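Local coordinates for protein BlEst2 (Bacillus licheniformis, PDB 6WPX) that probably hydrolyses ester bonds as a lipase or esterase, here in a propeptide form whose C-terminal domain is autoinhibitory, at residues 118-123 and 176-181; 190-195 and 239-244; 55-60 and 348-353. All coordinates share one frame; numbering follows the deposited sequence.

Interaction 1: 118-123 and 176-181; sequences YSKGGI and VYSLQT
Leu179 brings one methyl, CD2, up against both Lys120 and Ile123, the latter on helix 121-131. This corner has the form of the nucleophile elbow of an alpha/beta hydrolase: strand 113-118 ends, a type II' turn runs from Tyr118 to Gly121, and Ser119 sits in it with phi 53° and psi -132°, consistent with a nucleophilic serine. A side chain on Gly121 would run into Tyr118 O, which fits the small residue found there.

The leucine side chain lies aslant to both of its neighbours. Leu179 CD2 approaches Ile123 CD1 end-on at 3.6 Å, the closest apolar pair. On the flank of the lysine, Leu179 CD2 lies 4.1 Å from Lys120 CG, with Lys120 CB and CD at similar range, so this cationic residue packs here through its methylenes. Lys120 leaves the backbone with CG opposite N (chi1 -179°) and runs nearly straight as far as CE, where Lys120 CE passes 3.6 Å from Ser178 OG. Neither polar end depends on this crossing: Lys120 NZ forms a salt bridge with Asp124 and a hydrogen bond to Lys89 O, while Ser178 OG is bonded to Ala175 O, one turn back in helix 174-178. The lysine bends only at its last torsion, which leaves Lys120 NZ 4.9 Å from Ser178 OG.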
loop_
_atom_site.group_PDB
_atom_site.type_symbol
_atom_site.label_atom_id
_atom_site.label_comp_id
_atom_site.label_asym_id
_atom_site.label_seq_id
_atom_site.Cartn_x
_atom_site.Cartn_y
_atom_site.Cartn_z
ATOM N N TYR A 118 -8.668 -0.059 11.233
ATOM C CA TYR A 118 -8.434 -0.621 9.914
ATOM C C TYR A 118 -7.542 0.217 9.041
ATOM O O TYR A 118 -7.746 1.424 8.955
ATOM C CB TYR A 118 -9.806 -0.751 9.239
ATOM C CG TYR A 118 -9.812 -1.086 7.755
ATOM C CD1 TYR A 118 -9.163 -2.226 7.275
ATOM C CD2 TYR A 118 -10.649 -0.400 6.877
ATOM C CE1 TYR A 118 -9.307 -2.638 5.952
ATOM C CE2 TYR A 118 -10.798 -0.801 5.551
ATOM C CZ TYR A 118 -10.120 -1.911 5.089
ATOM O OH TYR A 118 -10.262 -2.272 3.777
ATOM N N SER A 119 -6.628 -0.447 8.277
ATOM C CA SER A 119 -5.817 0.210 7.242
ATOM C C SER A 119 -5.086 1.426 7.839
ATOM O O SER A 119 -4.572 1.304 8.951
ATOM C CB SER A 119 -6.713 0.500 6.025
ATOM O OG SER A 119 -6.282 1.470 5.081
ATOM N N LYS A 120 -5.112 2.607 7.197
ATOM C CA LYS A 120 -4.480 3.801 7.732
ATOM C C LYS A 120 -4.986 4.187 9.147
ATOM O O LYS A 120 -4.273 4.865 9.891
ATOM C CB LYS A 120 -4.646 4.972 6.744
ATOM C CG LYS A 120 -3.978 6.250 7.237
ATOM C CD LYS A 120 -4.035 7.397 6.207
ATOM C CE LYS A 120 -3.638 8.682 6.894
ATOM N NZ LYS A 120 -4.766 9.187 7.712
ATOM N N GLY A 121 -6.216 3.786 9.487
ATOM C CA GLY A 121 -6.772 4.037 10.812
ATOM C C GLY A 121 -5.874 3.527 11.934
ATOM O O GLY A 121 -5.880 4.109 13.004
ATOM N N GLY A 122 -5.102 2.456 11.692
ATOM C CA GLY A 122 -4.174 1.900 12.687
ATOM C C GLY A 122 -3.006 2.831 12.962
ATOM O O GLY A 122 -2.479 2.857 14.078
ATOM N N ILE A 123 -2.593 3.600 11.939
ATOM C CA ILE A 123 -1.507 4.595 12.006
ATOM C C ILE A 123 -2.040 5.844 12.714
ATOM O O ILE A 123 -1.370 6.350 13.612
ATOM C CB ILE A 123 -0.896 4.948 10.621
ATOM C CG1 ILE A 123 -0.422 3.682 9.847
ATOM C CG2 ILE A 123 0.261 5.960 10.777
ATOM C CD1 ILE A 123 -0.188 4.028 8.316
ATOM N N VAL A 176 -2.629 9.696 1.377
ATOM C CA VAL A 176 -1.875 8.780 0.497
ATOM C C VAL A 176 -0.368 9.055 0.588
ATOM O O VAL A 176 0.426 8.122 0.663
ATOM C CB VAL A 176 -2.395 8.791 -0.979
ATOM C CG1 VAL A 176 -1.660 7.748 -1.832
ATOM C CG2 VAL A 176 -3.909 8.535 -1.031
ATOM N N TYR A 177 0.011 10.337 0.592
ATOM C CA TYR A 177 1.388 10.816 0.731
ATOM C C TYR A 177 2.013 10.242 1.994
ATOM O O TYR A 177 3.169 9.830 1.954
ATOM C CB TYR A 177 1.368 12.345 0.859
ATOM C CG TYR A 177 2.725 12.996 0.901
ATOM C CD1 TYR A 177 3.357 13.270 2.115
ATOM C CD2 TYR A 177 3.340 13.429 -0.266
ATOM C CE1 TYR A 177 4.586 13.937 2.155
ATOM C CE2 TYR A 177 4.566 14.079 -0.239
ATOM C CZ TYR A 177 5.175 14.353 0.971
ATOM O OH TYR A 177 6.367 15.026 0.933
ATOM N N SER A 178 1.264 10.283 3.133
ATOM C CA SER A 178 1.765 9.810 4.428
ATOM C C SER A 178 1.946 8.293 4.463
ATOM O O SER A 178 2.588 7.793 5.374
ATOM C CB SER A 178 0.874 10.273 5.578
ATOM O OG SER A 178 -0.354 9.562 5.639
ATOM N N LEU A 179 1.393 7.571 3.471
ATOM C CA LEU A 179 1.489 6.114 3.360
ATOM C C LEU A 179 2.732 5.623 2.596
ATOM O O LEU A 179 2.992 4.418 2.586
ATOM C CB LEU A 179 0.206 5.527 2.755
ATOM C CG LEU A 179 -1.065 5.674 3.626
ATOM C CD1 LEU A 179 -2.272 5.206 2.869
ATOM C CD2 LEU A 179 -0.929 4.895 4.924
ATOM N N GLN A 180 3.501 6.536 1.970
ATOM C CA GLN A 180 4.741 6.143 1.276
ATOM C C GLN A 180 5.673 5.461 2.289
ATOM O O GLN A 180 5.710 5.861 3.459
ATOM C CB GLN A 180 5.446 7.358 0.670
ATOM C CG GLN A 180 4.666 7.949 -0.489
ATOM C CD GLN A 180 5.254 9.248 -0.946
ATOM O OE1 GLN A 180 6.048 9.308 -1.900
ATOM N NE2 GLN A 180 4.853 10.334 -0.293
ATOM N N THR A 181 6.388 4.420 1.856
ATOM C CA THR A 181 7.244 3.640 2.764
ATOM C C THR A 181 8.383 4.471 3.350
ATOM O O THR A 181 8.797 4.221 4.477
ATOM C CB THR A 181 7.748 2.347 2.112
ATOM O OG1 THR A 181 8.503 2.677 0.954
ATOM C CG2 THR A 181 6.631 1.399 1.758
#

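Interaction 2: 190-195 and 239-244; sequences QTDNHP and ARLPYA
Tyr243 and Asp192 meet through a single short hydrogen bond, donated by Tyr243 OH to Asp192 OD1 at 2.7 Å, and the close packing gathers around it. Asp192 CG stands anti to its own carbonyl carbon (chi1 -66°), which brings the carboxylate to the edge of the phenol, with Asp192 CG in the ring plane and 3.6 Å from Tyr243 CE2. The two planes are turned 76° apart, and the hydroxyl reaches OD1 from above the carboxylate plane, 41° out of it. Asp192 CB adds an apolar touch on the same ring edge, 3.8 Å from Tyr243 CE2. Asp192 OD1 is also salt-bridged to Arg188, and Tyr243 OH is hydrogen-bonded to Gln126 NE2 of helix 121-131, so both atoms of the short bond have a second partner. A more distant approach to Asp192 OD1 comes from the buried Leu241, whose CD2 is 4.4 Å away.

In the alpha/beta fold this contact joins the end of helix 181-191 to the loop leading into strand 245-246, at one edge of the mixed sheet. Each side is a type I turn, closed by His194 N to Thr191 O and by Ala244 N to Leu241 O, both 3.2 Å. With an alanine in place of Asp192, the Tyr243 hydroxyl would probably lose the acceptor of its short bond, and Arg188 this carboxylate partner.

The solvent side is slacker. Asp192 OD2 comes no nearer than 4.0 Å to Pro242 CG, on an exposed proline whose ring crosses the aspartate at roughly a right angle.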
loop_
_atom_site.group_PDB
_atom_site.type_symbol
_atom_site.label_atom_id
_atom_site.label_comp_id
_atom_site.label_asym_id
_atom_site.label_seq_id
_atom_site.Cartn_x
_atom_site.Cartn_y
_atom_site.Cartn_z
ATOM N N GLN A 190 10.286 7.867 14.682
ATOM C CA GLN A 190 9.787 8.862 15.647
ATOM C C GLN A 190 8.776 8.302 16.640
ATOM O O GLN A 190 8.427 8.977 17.608
ATOM C CB GLN A 190 9.069 9.990 14.886
ATOM C CG GLN A 190 9.934 10.835 13.941
ATOM C CD GLN A 190 9.124 12.007 13.449
ATOM O OE1 GLN A 190 8.055 11.847 12.838
ATOM N NE2 GLN A 190 9.574 13.213 13.771
ATOM N N THR A 191 8.242 7.112 16.368
ATOM C CA THR A 191 7.173 6.526 17.164
ATOM C C THR A 191 7.602 5.350 18.046
ATOM O O THR A 191 7.224 5.289 19.215
ATOM C CB THR A 191 6.021 6.133 16.197
ATOM O OG1 THR A 191 5.651 7.281 15.433
ATOM C CG2 THR A 191 4.783 5.576 16.902
ATOM N N ASP A 192 8.342 4.403 17.475
ATOM C CA ASP A 192 8.659 3.127 18.105
ATOM C C ASP A 192 9.504 3.207 19.381
ATOM O O ASP A 192 9.371 2.313 20.215
ATOM C CB ASP A 192 9.270 2.162 17.080
ATOM C CG ASP A 192 8.270 1.753 15.995
ATOM O OD1 ASP A 192 7.046 1.980 16.190
ATOM O OD2 ASP A 192 8.710 1.236 14.953
ATOM N N ASN A 193 10.279 4.283 19.578
ATOM C CA ASN A 193 11.084 4.475 20.777
ATOM C C ASN A 193 10.638 5.700 21.590
ATOM O O ASN A 193 11.363 6.145 22.485
ATOM C CB ASN A 193 12.580 4.537 20.421
ATOM C CG ASN A 193 13.142 3.192 20.040
ATOM O OD1 ASN A 193 13.092 2.217 20.810
ATOM N ND2 ASN A 193 13.672 3.107 18.831
ATOM N N HIS A 194 9.443 6.241 21.277
ATOM C CA HIS A 194 8.840 7.351 22.008
ATOM C C HIS A 194 8.395 6.769 23.370
ATOM O O HIS A 194 7.836 5.664 23.387
ATOM C CB HIS A 194 7.606 7.881 21.253
ATOM C CG HIS A 194 7.039 9.164 21.800
ATOM N ND1 HIS A 194 6.317 9.197 22.995
ATOM C CD2 HIS A 194 7.085 10.417 21.289
ATOM C CE1 HIS A 194 5.987 10.464 23.183
ATOM N NE2 HIS A 194 6.408 11.233 22.176
ATOM N N PRO A 195 8.599 7.487 24.503
ATOM C CA PRO A 195 8.169 6.933 25.809
ATOM C C PRO A 195 6.692 6.514 25.877
ATOM O O PRO A 195 6.369 5.545 26.557
ATOM C CB PRO A 195 8.487 8.054 26.813
ATOM C CG PRO A 195 9.453 8.925 26.144
ATOM C CD PRO A 195 9.262 8.801 24.655
ATOM N N ALA A 239 2.391 -4.805 7.653
ATOM C CA ALA A 239 1.214 -4.721 8.530
ATOM C C ALA A 239 1.570 -4.955 10.006
ATOM O O ALA A 239 0.683 -4.938 10.879
ATOM C CB ALA A 239 0.152 -5.712 8.077
ATOM N N ARG A 240 2.872 -5.152 10.294
ATOM C CA ARG A 240 3.343 -5.498 11.646
ATOM C C ARG A 240 4.019 -4.358 12.387
ATOM O O ARG A 240 4.458 -3.388 11.757
ATOM C CB ARG A 240 4.332 -6.697 11.581
ATOM C CG ARG A 240 3.827 -7.906 10.818
ATOM C CD ARG A 240 2.402 -8.274 11.221
ATOM N NE ARG A 240 2.013 -9.557 10.665
ATOM C CZ ARG A 240 0.959 -10.255 11.055
ATOM N NH1 ARG A 240 0.164 -9.793 12.018
ATOM N NH2 ARG A 240 0.681 -11.411 10.483
ATOM N N LEU A 241 4.105 -4.497 13.729
ATOM C CA LEU A 241 4.824 -3.608 14.627
ATOM C C LEU A 241 5.818 -4.472 15.432
ATOM O O LEU A 241 5.463 -5.590 15.841
ATOM C CB LEU A 241 3.901 -2.818 15.569
ATOM C CG LEU A 241 3.015 -1.745 14.929
ATOM C CD1 LEU A 241 1.954 -1.276 15.924
ATOM C CD2 LEU A 241 3.847 -0.556 14.469
ATOM N N PRO A 242 7.065 -3.991 15.651
ATOM C CA PRO A 242 8.077 -4.842 16.316
ATOM C C PRO A 242 7.775 -5.299 17.744
ATOM O O PRO A 242 8.203 -6.383 18.126
ATOM C CB PRO A 242 9.364 -3.995 16.261
ATOM C CG PRO A 242 8.916 -2.607 16.006
ATOM C CD PRO A 242 7.637 -2.701 15.220
ATOM N N TYR A 243 7.026 -4.510 18.508
ATOM C CA TYR A 243 6.695 -4.786 19.914
ATOM C C TYR A 243 5.262 -5.296 20.046
ATOM O O TYR A 243 4.778 -5.449 21.163
ATOM C CB TYR A 243 6.822 -3.479 20.722
ATOM C CG TYR A 243 6.341 -2.283 19.924
ATOM C CD1 TYR A 243 4.982 -1.987 19.817
ATOM C CD2 TYR A 243 7.240 -1.484 19.220
ATOM C CE1 TYR A 243 4.533 -0.934 19.028
ATOM C CE2 TYR A 243 6.801 -0.429 18.430
ATOM C CZ TYR A 243 5.445 -0.164 18.332
ATOM O OH TYR A 243 5.000 0.883 17.588
ATOM N N ALA A 244 4.551 -5.473 18.924
ATOM C CA ALA A 244 3.160 -5.903 19.003
ATOM C C ALA A 244 3.020 -7.418 19.056
ATOM O O ALA A 244 3.962 -8.155 18.733
ATOM C CB ALA A 244 2.395 -5.377 17.793
#

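Interaction 3: 55-60 and 348-353; sequences GLNGSS and VFEGGF
Leu56 reaches across to Val348 with CD2, which lies 4.0 Å from Val348 CG2 and 3.9 Å from Val348 N. Residues 55-60 follow strand 50-53 of the alpha/beta-hydrolase sheet, where lipases commonly carry an oxyanion-hole loop, and 348-353 belongs to the C-terminal beta region. Leu56 has CG opposite its backbone N (chi1 174°), and its side chain meets the valine at a slant.

Beside this apolar pair, Asn57 and Glu350 run past each other in opposite directions, with Glu350 OE2 3.6 Å from Asn57 CB. That is a van der Waals contact on the solvent side, where the glutamate is exposed.

A type II turn from Gly55 to Gly58, closed by Gly58 N to Gly55 O at 3.1 Å, carries Leu56 and Asn57, and Asn57 is further tied through its backbone to Pro87. Val176 of helix 174-178 packs on both Leu56 and Val348, while Ala154 and Ala157 of helix 152-157 also touch Val348. A second type II turn, just after Val348, carries Glu350; its closing bond is weak, Gly352 N to Phe349 O at 3.4 Å, and Phe349 O is also hydrogen-bonded to Thr345 OG1.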
loop_
_atom_site.group_PDB
_atom_site.type_symbol
_atom_site.label_atom_id
_atom_site.label_comp_id
_atom_site.label_asym_id
_atom_site.label_seq_id
_atom_site.Cartn_x
_atom_site.Cartn_y
_atom_site.Cartn_z
ATOM N N GLY A 55 -10.243 3.404 7.569
ATOM C CA GLY A 55 -8.988 3.621 6.872
ATOM C C GLY A 55 -9.043 4.712 5.836
ATOM O O GLY A 55 -9.956 5.551 5.815
ATOM N N LEU A 56 -8.065 4.654 4.954
ATOM C CA LEU A 56 -7.870 5.582 3.865
ATOM C C LEU A 56 -9.123 5.778 3.020
ATOM O O LEU A 56 -9.713 4.799 2.568
ATOM C CB LEU A 56 -6.687 5.094 3.013
ATOM C CG LEU A 56 -6.426 5.896 1.723
ATOM C CD1 LEU A 56 -5.919 7.278 2.025
ATOM C CD2 LEU A 56 -5.440 5.153 0.826
ATOM N N ASN A 57 -9.516 7.050 2.821
ATOM C CA ASN A 57 -10.648 7.494 2.003
ATOM C C ASN A 57 -11.994 6.892 2.472
ATOM O O ASN A 57 -12.963 6.799 1.723
ATOM C CB ASN A 57 -10.366 7.261 0.501
ATOM C CG ASN A 57 -9.155 8.013 -0.061
ATOM O OD1 ASN A 57 -8.832 9.173 0.324
ATOM N ND2 ASN A 57 -8.496 7.409 -1.044
ATOM N N GLY A 58 -12.059 6.536 3.744
ATOM C CA GLY A 58 -13.259 5.924 4.286
ATOM C C GLY A 58 -13.926 6.763 5.327
ATOM O O GLY A 58 -13.529 7.903 5.561
ATOM N N SER A 59 -14.922 6.169 5.991
ATOM C CA SER A 59 -15.666 6.759 7.085
ATOM C C SER A 59 -16.161 5.620 7.950
ATOM O O SER A 59 -15.927 4.455 7.625
ATOM C CB SER A 59 -16.855 7.552 6.544
ATOM O OG SER A 59 -17.858 6.668 6.065
ATOM N N SER A 60 -16.917 5.948 8.998
ATOM C CA SER A 60 -17.536 4.972 9.890
ATOM C C SER A 60 -18.455 3.982 9.118
ATOM O O SER A 60 -18.689 2.884 9.592
ATOM C CB SER A 60 -18.314 5.694 10.988
ATOM O OG SER A 60 -19.328 6.516 10.431
ATOM N N VAL A 348 -5.353 3.186 -2.527
ATOM C CA VAL A 348 -4.443 4.211 -3.084
ATOM C C VAL A 348 -4.848 4.564 -4.514
ATOM O O VAL A 348 -4.744 5.722 -4.829
ATOM C CB VAL A 348 -3.012 3.685 -2.966
ATOM C CG1 VAL A 348 -2.060 4.394 -3.892
ATOM C CG2 VAL A 348 -2.559 3.758 -1.527
ATOM N N PHE A 349 -5.289 3.590 -5.315
ATOM C CA PHE A 349 -5.686 3.907 -6.686
ATOM C C PHE A 349 -7.222 3.954 -6.850
ATOM O O PHE A 349 -7.708 3.910 -7.982
ATOM C CB PHE A 349 -5.039 2.932 -7.698
ATOM C CG PHE A 349 -3.561 3.152 -7.933
ATOM C CD1 PHE A 349 -2.612 2.510 -7.149
ATOM C CD2 PHE A 349 -3.121 3.994 -8.941
ATOM C CE1 PHE A 349 -1.241 2.720 -7.369
ATOM C CE2 PHE A 349 -1.749 4.207 -9.156
ATOM C CZ PHE A 349 -0.821 3.559 -8.381
ATOM N N GLU A 350 -7.987 4.102 -5.751
ATOM C CA GLU A 350 -9.448 4.221 -5.836
ATOM C C GLU A 350 -9.860 5.284 -6.890
ATOM O O GLU A 350 -9.246 6.359 -6.968
ATOM C CB GLU A 350 -10.031 4.599 -4.464
ATOM C CG GLU A 350 -11.544 4.711 -4.414
ATOM C CD GLU A 350 -12.079 4.789 -3.005
ATOM O OE1 GLU A 350 -12.540 3.743 -2.498
ATOM O OE2 GLU A 350 -11.965 5.865 -2.376
ATOM N N GLY A 351 -10.861 4.950 -7.702
ATOM C CA GLY A 351 -11.382 5.857 -8.718
ATOM C C GLY A 351 -10.981 5.546 -10.145
ATOM O O GLY A 351 -11.510 6.146 -11.072
ATOM N N GLY A 352 -10.043 4.625 -10.327
ATOM C CA GLY A 352 -9.571 4.238 -11.649
ATOM C C GLY A 352 -9.991 2.841 -12.045
ATOM O O GLY A 352 -10.802 2.200 -11.362
ATOM N N PHE A 353 -9.438 2.376 -13.162
ATOM C CA PHE A 353 -9.718 1.070 -13.738
ATOM C C PHE A 353 -8.430 0.408 -14.132
ATOM O O PHE A 353 -7.433 1.082 -14.380
ATOM C CB PHE A 353 -10.660 1.195 -14.961
ATOM C CG PHE A 353 -11.996 1.785 -14.572
ATOM C CD1 PHE A 353 -12.194 3.161 -14.578
ATOM C CD2 PHE A 353 -13.025 0.973 -14.110
ATOM C CE1 PHE A 353 -13.420 3.711 -14.177
ATOM C CE2 PHE A 353 -14.251 1.527 -13.712
ATOM C CZ PHE A 353 -14.445 2.888 -13.766
#

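Overall arrangement
Along the chain, residues 55-60 come first and 348-353 last, so interaction 3 brackets the other two; interaction 1 closes before interaction 2 opens. Interactions 1 and 3 have centres about 12 Å apart and touch: Leu179 CD1 is 3.8 Å from Leu56 CD2, and Ser119 OG is 3.7 Å from Leu56 N, as expected if elbow and oxyanion loop share one active site. Interaction 2 lies about 15 Å from interaction 1 and 26 Å from interaction 3, centre to centre, linked to the former through consecutive helices 174-178 and 181-191. The C-terminal region thus abuts the probable catalytic corner, consistent with its autoinhibitory effect.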